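Local coordinates for protein arylesterase (Sulfolobus solfataricus, PDB 5L2P) that hydrolyses aromatic esters, p-nitrophenyl fatty acid esters and aryl dialkyl phosphates such as paraoxon, as a serine esterase of the GDXG lipolytic family, at residues A[18-23]-A[28-33]. Numbering follows the deposited sequence.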
ATOM      1  N   ASN A  18     -14.144  23.652  15.949  1.00 65.39           N
ATOM      2  CA  ASN A  18     -13.352  24.760  15.422  1.00 68.03           C
ATOM      3  C   ASN A  18     -12.451  25.402  16.487  1.00 71.64           C
ATOM      4  O   ASN A  18     -12.572  26.583  16.806  1.00 74.22           O
ATOM      5  CB  ASN A  18     -14.240  25.822  14.754  1.00 72.45           C
ATOM      6  CG  ASN A  18     -13.437  26.762  13.853  1.00 77.30           C
ATOM      7  OD1 ASN A  18     -12.363  26.387  13.338  1.00 83.15           O
ATOM      8  ND2 ASN A  18     -13.940  27.967  13.649  1.00 78.29           N
ATOM      9  N   ILE A  19     -11.533  24.605  17.028  1.00 72.06           N
ATOM     10  CA  ILE A  19     -10.642  25.031  18.099  1.00 74.67           C
ATOM     11  C   ILE A  19      -9.507  25.874  17.507  1.00 77.27           C
ATOM     12  O   ILE A  19      -9.207  26.954  18.027  1.00 82.40           O
ATOM     13  CB  ILE A  19     -10.026  23.809  18.823  1.00 74.02           C
ATOM     14  CG1 ILE A  19     -11.103  22.956  19.520  1.00 72.24           C
ATOM     15  CG2 ILE A  19      -8.923  24.249  19.787  1.00 78.00           C
ATOM     16  CD1 ILE A  19     -10.621  21.548  19.855  1.00 70.00           C
ATOM     17  N   ILE A  20      -8.876  25.368  16.435  1.00 74.63           N
ATOM     18  CA  ILE A  20      -7.722  26.019  15.828  1.00 77.90           C
ATOM     19  C   ILE A  20      -8.161  26.997  14.740  1.00 84.91           C
ATOM     20  O   ILE A  20      -8.432  26.588  13.618  1.00 84.67           O
ATOM     21  CB  ILE A  20      -6.697  25.015  15.248  1.00 74.53           C
ATOM     22  CG1 ILE A  20      -6.227  24.045  16.341  1.00 73.39           C
ATOM     23  CG2 ILE A  20      -5.496  25.763  14.688  1.00 76.88           C
ATOM     24  CD1 ILE A  20      -5.272  22.961  15.895  1.00 70.69           C
ATOM     25  N   ASP A  21      -8.249  28.285  15.080  1.00 86.08           N
ATOM     26  CA  ASP A  21      -8.308  29.306  14.055  1.00 90.26           C
ATOM     27  C   ASP A  21      -7.794  30.603  14.612  1.00 89.95           C
ATOM     28  O   ASP A  21      -8.180  31.033  15.694  1.00 86.09           O
ATOM     29  CB  ASP A  21      -9.710  29.479  13.472  1.00 95.37           C
ATOM     30  CG  ASP A  21     -10.742  29.846  14.515  1.00 99.35           C
ATOM     31  OD1 ASP A  21     -10.594  29.370  15.676  1.00103.06           O
ATOM     32  OD2 ASP A  21     -11.700  30.578  14.154  1.00 97.72           O
ATOM     33  N   PHE A  22      -6.904  31.216  13.843  1.00 90.78           N
ATOM     34  CA  PHE A  22      -6.222  32.426  14.245  1.00 90.35           C
ATOM     35  C   PHE A  22      -7.046  33.694  13.931  1.00 93.25           C
ATOM     36  O   PHE A  22      -6.647  34.789  14.294  1.00 89.00           O
ATOM     37  CB  PHE A  22      -4.838  32.445  13.597  1.00 89.86           C
ATOM     38  CG  PHE A  22      -3.992  31.238  13.940  1.00 89.66           C
ATOM     39  CD1 PHE A  22      -3.218  31.216  15.098  1.00 87.62           C
ATOM     40  CD2 PHE A  22      -3.968  30.115  13.101  1.00 90.73           C
ATOM     41  CE1 PHE A  22      -2.427  30.105  15.407  1.00 85.80           C
ATOM     42  CE2 PHE A  22      -3.194  29.002  13.410  1.00 87.19           C
ATOM     43  CZ  PHE A  22      -2.412  28.998  14.561  1.00 86.57           C
ATOM     44  N   THR A  23      -8.201  33.530  13.277  1.00 97.73           N
ATOM     45  CA  THR A  23      -9.187  34.610  13.107  1.00102.64           C
ATOM     46  C   THR A  23      -9.780  35.074  14.444  1.00105.37           C
ATOM     47  O   THR A  23      -9.932  36.270  14.681  1.00106.71           O
ATOM     48  CB  THR A  23     -10.383  34.157  12.232  1.00103.82           C
ATOM     49  OG1 THR A  23      -9.901  33.520  11.046  1.00106.95           O
ATOM     50  CG2 THR A  23     -11.285  35.346  11.858  1.00105.17           C
ATOM     51  N   GLN A  28      -1.704  31.728  22.257  1.00 76.15           N
ATOM     52  CA  GLN A  28      -1.717  31.232  23.631  1.00 77.48           C
ATOM     53  C   GLN A  28      -3.045  30.577  24.025  1.00 75.33           C
ATOM     54  O   GLN A  28      -3.054  29.574  24.746  1.00 72.87           O
ATOM     55  CB  GLN A  28      -1.386  32.369  24.590  1.00 82.38           C
ATOM     56  CG  GLN A  28       0.049  32.857  24.451  1.00 87.29           C
ATOM     57  CD  GLN A  28       1.053  31.939  25.133  1.00 89.18           C
ATOM     58  OE1 GLN A  28       0.702  30.867  25.655  1.00 84.73           O
ATOM     59  NE2 GLN A  28       2.316  32.373  25.157  1.00 92.68           N
ATOM     60  N   GLU A  29      -4.157  31.144  23.563  1.00 75.85           N
ATOM     61  CA  GLU A  29      -5.463  30.551  23.831  1.00 78.11           C
ATOM     62  C   GLU A  29      -5.670  29.231  23.071  1.00 72.90           C
ATOM     63  O   GLU A  29      -6.289  28.321  23.595  1.00 68.39           O
ATOM     64  CB  GLU A  29      -6.590  31.532  23.523  1.00 83.49           C
ATOM     65  CG  GLU A  29      -6.484  32.819  24.313  1.00 93.98           C
ATOM     66  CD  GLU A  29      -6.389  32.588  25.819  1.00100.93           C
ATOM     67  OE1 GLU A  29      -7.302  31.932  26.376  1.00103.39           O
ATOM     68  OE2 GLU A  29      -5.398  33.047  26.443  1.00106.40           O
ATOM     69  N   ILE A  30      -5.130  29.135  21.857  1.00 69.49           N
ATOM     70  CA  ILE A  30      -5.157  27.878  21.090  1.00 67.36           C
ATOM     71  C   ILE A  30      -4.327  26.794  21.781  1.00 65.31           C
ATOM     72  O   ILE A  30      -4.764  25.646  21.890  1.00 64.25           O
ATOM     73  CB  ILE A  30      -4.696  28.076  19.623  1.00 65.35           C
ATOM     74  CG1 ILE A  30      -5.740  28.934  18.880  1.00 64.59           C
ATOM     75  CG2 ILE A  30      -4.528  26.734  18.908  1.00 63.65           C
ATOM     76  CD1 ILE A  30      -5.245  29.549  17.603  1.00 64.82           C
ATOM     77  N   ARG A  31      -3.151  27.180  22.263  1.00 64.94           N
ATOM     78  CA  ARG A  31      -2.293  26.275  23.034  1.00 64.70           C
ATOM     79  C   ARG A  31      -3.072  25.694  24.213  1.00 66.05           C
ATOM     80  O   ARG A  31      -3.144  24.484  24.400  1.00 67.92           O
ATOM     81  CB  ARG A  31      -1.022  27.005  23.502  1.00 64.71           C
ATOM     82  CG  ARG A  31      -0.136  26.212  24.459  1.00 64.64           C
ATOM     83  CD  ARG A  31       1.101  27.014  24.875  1.00 63.53           C
ATOM     84  NE  ARG A  31       2.209  26.933  23.924  1.00 63.33           N
ATOM     85  CZ  ARG A  31       3.288  27.715  23.956  1.00 63.82           C
ATOM     86  NH1 ARG A  31       3.388  28.673  24.861  1.00 65.92           N
ATOM     87  NH2 ARG A  31       4.264  27.565  23.070  1.00 63.57           N
ATOM     88  N   GLN A  32      -3.673  26.572  24.994  1.00 68.82           N
ATOM     89  CA  GLN A  32      -4.446  26.177  26.169  1.00 68.60           C
ATOM     90  C   GLN A  32      -5.666  25.345  25.795  1.00 65.69           C
ATOM     91  O   GLN A  32      -5.956  24.357  26.470  1.00 63.72           O
ATOM     92  CB  GLN A  32      -4.864  27.438  26.930  1.00 73.63           C
ATOM     93  CG  GLN A  32      -5.733  27.214  28.164  1.00 79.62           C
ATOM     94  CD  GLN A  32      -5.959  28.491  28.949  1.00 84.25           C
ATOM     95  OE1 GLN A  32      -5.156  29.420  28.878  1.00 86.95           O
ATOM     96  NE2 GLN A  32      -7.050  28.542  29.704  1.00 88.05           N
ATOM     97  N   LYS A  33      -6.387  25.723  24.742  1.00 64.21           N
ATOM     98  CA  LYS A  33      -7.599  24.994  24.379  1.00 67.87           C
ATOM     99  C   LYS A  33      -7.288  23.554  23.912  1.00 69.76           C
ATOM    100  O   LYS A  33      -8.049  22.636  24.211  1.00 70.99           O
ATOM    101  CB  LYS A  33      -8.367  25.723  23.291  1.00 71.30           C
ATOM    102  CG  LYS A  33      -9.876  25.485  23.313  1.00 74.59           C
ATOM    103  CD  LYS A  33     -10.603  26.457  22.371  1.00 80.61           C
ATOM    104  CE  LYS A  33     -10.737  27.893  22.908  1.00 81.61           C
ATOM    105  NZ  LYS A  33     -11.941  28.064  23.780  1.00 81.04           N
TER
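Ile-30 projects from its helix into the curve of the 18-23 loop, where its branches meet a ring, an aliphatic chain and two backbone carbonyls. In a CH-pi contact, Ile-30 CD1 lies over one face of the Phe-22 ring, 4.0 Å from the ring centroid and 28° off the normal, displaced toward the CD1-CE1 bond of that ring. CG1 of Ile-30 stands anti to its own carbonyl carbon (chi1 -68°) and CD1 extends onward from it, which carries the methyl out to the ring. The same methyl carbon is 3.8 Å from Asp-21 O, while Ile-30 CG1 passes Ile-19 O at 4.1 Å.

The remaining contacts are aliphatic. Ile-30 CG2, the other branch, meets Ile-20 CG1 at 4.1 Å, the two side chains crossing at about a right angle. Lys-33, about one helical turn after Ile-30, has CG anti to its backbone N (chi1 -151°), which lays CB, CG and CD against Ile-19 CG2, with CD at 3.8 Å. Cutting Ile-30 back to an alanine removes both branches and is likely to open a gap between loop and helix, with that face of Phe-22 and CG1 of Ile-20 losing their partner here.

The contact lies near the surface, where helix 27-39 runs back past the loop that leaves helix 5-17. It is probably part of the cap that N-terminal helices help build over the catalytic domain in this lipolytic family; the Ile-20 side chain is about 11 Å from that of His-281, the probable active-site histidine. Tyr-14 of helix 5-17 touches both Ile-19 and Ile-20, Ile-19 also packs on Val-34 and Leu-37, and the Phe-22 ring meets Tyr-212. The next residue after Ile-30, Arg-31, forms a salt bridge with Glu-119 and donates a hydrogen bond from NE to Ile-87 O, tying helix 27-39 to neighbouring loops of the alpha/beta hydrolase fold.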